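Local coordinates for protein 15-O-acetyltransferase (Fusarium sporotrichioides, PDB 3FOT) that acetylates the C-15 hydroxyl of trichothecene intermediates such as 15-deacetylcalonectrin during T-2 toxin biosynthesis, at residues Y108-N114 with I220-I226; S461-I465 with S482-A486. All coordinates share one frame; numbering follows the deposited sequence.

Interaction 1: residues Y108-N114 with I220-I226; sequences YESPESN and IQWGQEI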
loop_
_atom_site.group_PDB
_atom_site.type_symbol
_atom_site.label_atom_id
_atom_site.label_comp_id
_atom_site.label_asym_id
_atom_site.label_seq_id
_atom_site.Cartn_x
_atom_site.Cartn_y
_atom_site.Cartn_z
ATOM N N TYR A 108 -9.253 -8.850 -17.590
ATOM C CA TYR A 108 -7.973 -9.388 -18.023
ATOM C C TYR A 108 -8.116 -10.055 -19.396
ATOM O O TYR A 108 -9.050 -10.845 -19.609
ATOM C CB TYR A 108 -7.370 -10.400 -17.027
ATOM C CG TYR A 108 -6.034 -10.874 -17.555
ATOM C CD1 TYR A 108 -4.920 -10.032 -17.488
ATOM C CD2 TYR A 108 -5.911 -12.111 -18.213
ATOM C CE1 TYR A 108 -3.697 -10.400 -18.036
ATOM C CE2 TYR A 108 -4.679 -12.506 -18.766
ATOM C CZ TYR A 108 -3.583 -11.635 -18.667
ATOM O OH TYR A 108 -2.373 -11.995 -19.206
ATOM N N GLU A 109 -7.192 -9.755 -20.302
ATOM C CA GLU A 109 -7.158 -10.437 -21.602
ATOM C C GLU A 109 -5.737 -10.934 -21.893
ATOM O O GLU A 109 -4.766 -10.181 -21.780
ATOM C CB GLU A 109 -7.662 -9.510 -22.712
ATOM C CG GLU A 109 -7.627 -10.117 -24.122
ATOM C CD GLU A 109 -8.046 -9.133 -25.207
ATOM O OE1 GLU A 109 -7.955 -7.896 -25.011
ATOM O OE2 GLU A 109 -8.471 -9.609 -26.277
ATOM N N SER A 110 -5.618 -12.211 -22.235
ATOM C CA SER A 110 -4.313 -12.746 -22.676
ATOM C C SER A 110 -3.805 -11.999 -23.900
ATOM O O SER A 110 -4.604 -11.583 -24.741
ATOM C CB SER A 110 -4.437 -14.210 -23.043
ATOM O OG SER A 110 -4.472 -15.003 -21.916
ATOM N N PRO A 111 -2.473 -11.830 -24.020
ATOM C CA PRO A 111 -1.929 -11.219 -25.238
ATOM C C PRO A 111 -2.348 -12.012 -26.480
ATOM O O PRO A 111 -2.363 -13.244 -26.456
ATOM C CB PRO A 111 -0.406 -11.306 -25.034
ATOM C CG PRO A 111 -0.250 -11.316 -23.515
ATOM C CD PRO A 111 -1.413 -12.135 -23.031
ATOM N N GLU A 112 -2.721 -11.285 -27.524
ATOM C CA GLU A 112 -3.144 -11.881 -28.796
ATOM C C GLU A 112 -2.010 -12.616 -29.503
ATOM O O GLU A 112 -2.250 -13.463 -30.366
ATOM C CB GLU A 112 -3.727 -10.807 -29.717
ATOM C CG GLU A 112 -2.852 -9.573 -29.896
ATOM C CD GLU A 112 -3.029 -8.907 -31.251
ATOM O OE1 GLU A 112 -4.051 -8.219 -31.453
ATOM O OE2 GLU A 112 -2.128 -9.060 -32.110
ATOM N N SER A 113 -0.776 -12.272 -29.147
ATOM C CA SER A 113 0.413 -12.865 -29.732
ATOM C C SER A 113 1.595 -12.576 -28.828
ATOM O O SER A 113 1.546 -11.670 -27.996
ATOM C CB SER A 113 0.684 -12.279 -31.122
ATOM O OG SER A 113 1.027 -10.899 -31.055
ATOM N N ASN A 114 2.670 -13.332 -29.006
ATOM C CA ASN A 114 3.876 -13.079 -28.249
ATOM C C ASN A 114 4.445 -11.673 -28.568
ATOM O O ASN A 114 4.967 -10.997 -27.671
ATOM C CB ASN A 114 4.889 -14.230 -28.424
ATOM C CG ASN A 114 4.412 -15.556 -27.774
ATOM O OD1 ASN A 114 4.970 -16.014 -26.763
ATOM N ND2 ASN A 114 3.387 -16.173 -28.356
ATOM N N ILE A 220 6.393 -18.036 -24.174
ATOM C CA ILE A 220 5.323 -18.166 -23.197
ATOM C C ILE A 220 4.056 -18.575 -23.955
ATOM O O ILE A 220 3.756 -18.015 -25.011
ATOM C CB ILE A 220 5.145 -16.848 -22.422
ATOM C CG1 ILE A 220 6.430 -16.510 -21.632
ATOM C CG2 ILE A 220 3.940 -16.929 -21.493
ATOM C CD1 ILE A 220 6.253 -15.508 -20.463
ATOM N N GLN A 221 3.349 -19.582 -23.444
ATOM C CA GLN A 221 2.075 -19.993 -24.039
ATOM C C GLN A 221 0.944 -19.134 -23.461
ATOM O O GLN A 221 0.261 -19.542 -22.508
ATOM C CB GLN A 221 1.809 -21.493 -23.819
ATOM C CG GLN A 221 2.730 -22.433 -24.609
ATOM C CD GLN A 221 2.557 -22.305 -26.124
ATOM N N TRP A 222 0.782 -17.942 -24.024
ATOM C CA TRP A 222 -0.235 -16.990 -23.570
ATOM C C TRP A 222 -1.626 -17.596 -23.648
ATOM O O TRP A 222 -1.953 -18.309 -24.599
ATOM C CB TRP A 222 -0.158 -15.684 -24.352
ATOM C CG TRP A 222 1.134 -14.958 -24.091
ATOM C CD1 TRP A 222 2.120 -14.700 -24.997
ATOM C CD2 TRP A 222 1.602 -14.454 -22.829
ATOM N NE1 TRP A 222 3.165 -14.042 -24.387
ATOM C CE2 TRP A 222 2.866 -13.865 -23.061
ATOM C CE3 TRP A 222 1.047 -14.386 -21.539
ATOM C CZ2 TRP A 222 3.604 -13.262 -22.046
ATOM C CZ3 TRP A 222 1.787 -13.790 -20.523
ATOM C CH2 TRP A 222 3.045 -13.227 -20.785
ATOM N N GLY A 223 -2.431 -17.317 -22.627
ATOM C CA GLY A 223 -3.681 -18.035 -22.402
ATOM C C GLY A 223 -3.582 -18.885 -21.163
ATOM O O GLY A 223 -4.503 -18.905 -20.334
ATOM N N GLN A 224 -2.443 -19.555 -20.994
ATOM C CA GLN A 224 -2.231 -20.403 -19.832
ATOM C C GLN A 224 -2.083 -19.681 -18.493
ATOM O O GLN A 224 -2.113 -20.325 -17.456
ATOM C CB GLN A 224 -1.032 -21.336 -20.026
ATOM C CG GLN A 224 -1.142 -22.191 -21.269
ATOM C CD GLN A 224 -0.040 -23.208 -21.338
ATOM O OE1 GLN A 224 0.914 -23.160 -20.549
ATOM N NE2 GLN A 224 -0.150 -24.141 -22.284
ATOM N N GLU A 225 -1.960 -18.359 -18.527
ATOM C CA GLU A 225 -1.823 -17.559 -17.297
ATOM C C GLU A 225 -3.173 -17.120 -16.719
ATOM O O GLU A 225 -3.227 -16.621 -15.612
ATOM C CB GLU A 225 -0.965 -16.312 -17.556
ATOM C CG GLU A 225 -1.707 -15.140 -18.190
ATOM C CD GLU A 225 -1.939 -15.291 -19.710
ATOM O OE1 GLU A 225 -1.692 -16.385 -20.265
ATOM O OE2 GLU A 225 -2.347 -14.302 -20.357
ATOM N N ILE A 226 -4.259 -17.295 -17.460
ATOM C CA ILE A 226 -5.586 -16.894 -16.959
ATOM C C ILE A 226 -5.886 -17.566 -15.622
ATOM O O ILE A 226 -6.360 -16.916 -14.686
ATOM C CB ILE A 226 -6.684 -17.128 -18.028
ATOM C CG1 ILE A 226 -6.480 -16.136 -19.179
ATOM C CG2 ILE A 226 -8.094 -16.980 -17.435
ATOM C CD1 ILE A 226 -7.258 -16.463 -20.405
HETATM O O HOH W 1 5.749 -13.139 -25.366
#

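Interaction 2: residues S461-I465 with S482-A486; sequences SVESI and SWRDA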
loop_
_atom_site.group_PDB
_atom_site.type_symbol
_atom_site.label_atom_id
_atom_site.label_comp_id
_atom_site.label_asym_id
_atom_site.label_seq_id
_atom_site.Cartn_x
_atom_site.Cartn_y
_atom_site.Cartn_z
ATOM N N SER A 461 22.087 -3.987 -4.790
ATOM C CA SER A 461 21.663 -4.025 -3.388
ATOM C C SER A 461 20.417 -3.177 -3.254
ATOM O O SER A 461 20.388 -2.039 -3.766
ATOM C CB SER A 461 22.745 -3.419 -2.496
ATOM O OG SER A 461 22.333 -3.566 -1.139
ATOM N N VAL A 462 19.379 -3.715 -2.620
ATOM C CA VAL A 462 18.158 -2.922 -2.416
ATOM C C VAL A 462 18.335 -2.177 -1.102
ATOM O O VAL A 462 18.183 -2.777 -0.026
ATOM C CB VAL A 462 16.862 -3.785 -2.410
ATOM C CG1 VAL A 462 15.624 -2.893 -2.306
ATOM C CG2 VAL A 462 16.767 -4.669 -3.678
ATOM N N GLU A 463 18.653 -0.888 -1.199
ATOM C CA GLU A 463 19.086 -0.108 -0.011
ATOM C C GLU A 463 17.928 0.462 0.773
ATOM O O GLU A 463 17.926 0.416 2.010
ATOM C CB GLU A 463 20.038 1.018 -0.400
ATOM C CG GLU A 463 21.295 0.475 -1.042
ATOM C CD GLU A 463 22.489 1.364 -0.839
ATOM O OE1 GLU A 463 22.343 2.602 -0.919
ATOM O OE2 GLU A 463 23.576 0.803 -0.602
ATOM N N SER A 464 16.945 1.000 0.048
ATOM C CA SER A 464 15.829 1.672 0.721
ATOM C C SER A 464 14.547 1.442 -0.055
ATOM O O SER A 464 14.552 1.298 -1.291
ATOM C CB SER A 464 16.103 3.177 0.882
ATOM O OG SER A 464 16.116 3.809 -0.374
ATOM N N ILE A 465 13.451 1.388 0.691
ATOM C CA ILE A 465 12.135 1.179 0.122
ATOM C C ILE A 465 11.208 2.201 0.749
ATOM O O ILE A 465 11.112 2.294 1.974
ATOM C CB ILE A 465 11.593 -0.260 0.360
ATOM C CG1 ILE A 465 12.561 -1.321 -0.198
ATOM C CG2 ILE A 465 10.161 -0.413 -0.214
ATOM C CD1 ILE A 465 12.153 -2.778 0.107
ATOM N N SER A 482 9.177 -1.275 7.584
ATOM C CA SER A 482 10.500 -1.606 8.052
ATOM C C SER A 482 11.309 -2.198 6.924
ATOM O O SER A 482 10.779 -2.954 6.112
ATOM C CB SER A 482 10.414 -2.640 9.175
ATOM O OG SER A 482 11.720 -2.895 9.670
ATOM N N TRP A 483 12.595 -1.862 6.897
ATOM C CA TRP A 483 13.525 -2.512 5.963
ATOM C C TRP A 483 14.899 -2.545 6.584
ATOM O O TRP A 483 15.334 -1.533 7.126
ATOM C CB TRP A 483 13.551 -1.709 4.694
ATOM C CG TRP A 483 14.411 -2.212 3.586
ATOM C CD1 TRP A 483 15.474 -1.573 3.032
ATOM C CD2 TRP A 483 14.243 -3.430 2.863
ATOM N NE1 TRP A 483 16.002 -2.337 1.999
ATOM C CE2 TRP A 483 15.265 -3.481 1.882
ATOM C CE3 TRP A 483 13.339 -4.499 2.957
ATOM C CZ2 TRP A 483 15.396 -4.544 0.985
ATOM C CZ3 TRP A 483 13.478 -5.570 2.057
ATOM C CH2 TRP A 483 14.499 -5.571 1.079
ATOM N N ARG A 484 15.567 -3.707 6.536
ATOM C CA ARG A 484 16.942 -3.831 7.097
ATOM C C ARG A 484 16.967 -3.337 8.556
ATOM O O ARG A 484 17.917 -2.636 8.994
ATOM C CB ARG A 484 17.962 -3.074 6.259
ATOM C CG ARG A 484 18.108 -3.677 4.857
ATOM C CD ARG A 484 19.030 -2.826 4.036
ATOM N NE ARG A 484 19.228 -3.392 2.705
ATOM C CZ ARG A 484 20.130 -4.339 2.405
ATOM N NH1 ARG A 484 20.227 -4.773 1.154
ATOM N NH2 ARG A 484 20.955 -4.833 3.340
ATOM N N ASP A 485 15.923 -3.742 9.278
ATOM C CA ASP A 485 15.716 -3.460 10.721
ATOM C C ASP A 485 15.519 -1.987 11.067
ATOM O O ASP A 485 15.591 -1.618 12.246
ATOM C CB ASP A 485 16.863 -4.002 11.576
ATOM C CG ASP A 485 16.817 -5.499 11.735
ATOM O OD1 ASP A 485 15.709 -6.071 11.873
ATOM O OD2 ASP A 485 17.910 -6.083 11.760
ATOM N N ALA A 486 15.282 -1.150 10.064
ATOM C CA ALA A 486 15.010 0.259 10.307
ATOM C C ALA A 486 13.560 0.561 9.971
ATOM O O ALA A 486 13.104 0.233 8.875
ATOM C CB ALA A 486 15.940 1.135 9.475
#

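Interaction 1: residues Y108-N114 with I220-I226
Y108 and S110 converge on one carboxylate oxygen of E225 from different directions. E225 OE2 lies at the edge of the Y108 ring, in its plane, and accepts from Y108 OH (2.6 Å) through its anti lone pair, with ring and carboxylate planes perpendicular. S110 OG reaches the same OE2 at 2.7 Å from 46° above the carboxylate plane. The other oxygen turns back to its own loop: G223 N donates to E225 OE1 at 2.6 Å, on the syn side. E225 can serve both segments because CG lies between backbone N and carbonyl carbon (chi1 82°) and the chain then bends at chi2. Three bonds thus fix the carboxylate's rotation, and R86 NE is hydrogen-bonded to the same Y108 hydroxyl, which would probably polarise it toward E225.

The segment 108-114 leads from strand 105-109 of a small antiparallel sheet into helix 114-124, whose N-cap is S113, bonded to S116; G223 to I226 form a type I turn in the loop before helix 246-264.

Beyond the carboxylate, the P111 side chain runs at about a right angle to that of W222. Its CG sits over one face of the indole, offset toward the rim, 3.9 Å from the centroid of the five-membered ring and 21° off the normal, a CH-pi contact. I220 CG2 covers the opposite face, sandwiching the indole. At the indole edge, W222 NE1 donates to a water at 2.9 Å, which in turn donates to N114 O at 3.2 Å. I226 CD1 lies 3.5 Å from S110 OG.

Interaction 2: residues S461-I465 with S482-A486
W483 lays its indole against V462 and I465, and carries the largest share of the buried surface. With CG anti to the backbone N (chi1 -178°), the ring reaches across to strand 457-469, and the W483 and I465 side chains cross at about a right angle. I465 CD1 stands over the middle of the six-membered ring, 3.4 Å from its centroid and 7° off the normal, a close CH-pi contact. R484 CG covers the opposite face, nearer the rim, so the indole is held flat between a methyl group and its sequence neighbour. V462 CG1 packs against W483 CZ2 at 3.7 Å, and H448 adds an edge-to-face contact from a nearby loop.

The polar centre is the V462 carbonyl. W483 NE1 donates to V462 O at 3.0 Å in the indole plane, but well above the carbonyl plane. R484 runs extended from CG to NE and meets the same oxygen side-on with two nitrogens, NE at 3.0 Å and NH1 at 3.1 Å, the oxygen lying in the guanidinium plane. NE approaches closer to the carbonyl plane, tilted 23° from it, whereas NH1 stands well above. One backbone oxygen therefore takes three donors, and the positive guanidinium would probably polarise it. Next to this site E463 and S464 both face S58, a classic beta bulge; the E463 carboxylate makes a salt bridge with R60.

W483 and A486 bond to each other twice through their backbones, W483 N to A486 O and A486 N to W483 O, closing a type I' turn: the two-residue loop (R484, D485) of a beta hairpin, docked here onto a bulged strand of another sheet.

Both segments of interaction 1 precede those of interaction 2 in sequence, and the two contacts lie well apart: their centres are 35 Å from each other and their nearest atoms about 23 Å. They share no sheet. Interaction 1 is peripheral, fastening the end of strand 105-109 in a small antiparallel sheet to the loop between helices 191-205 and 246-264. Interaction 2 lies deeper and joins two sheets of this BAHD-superfamily fold: the hairpin of strands 477-483 and 486-494, from the four-stranded mixed sheet, meets strand 457-469 of the six-stranded one, built largely from earlier parts of the chain. Both contacts lie away from H414, which binds 15-deacetylcalonectrin.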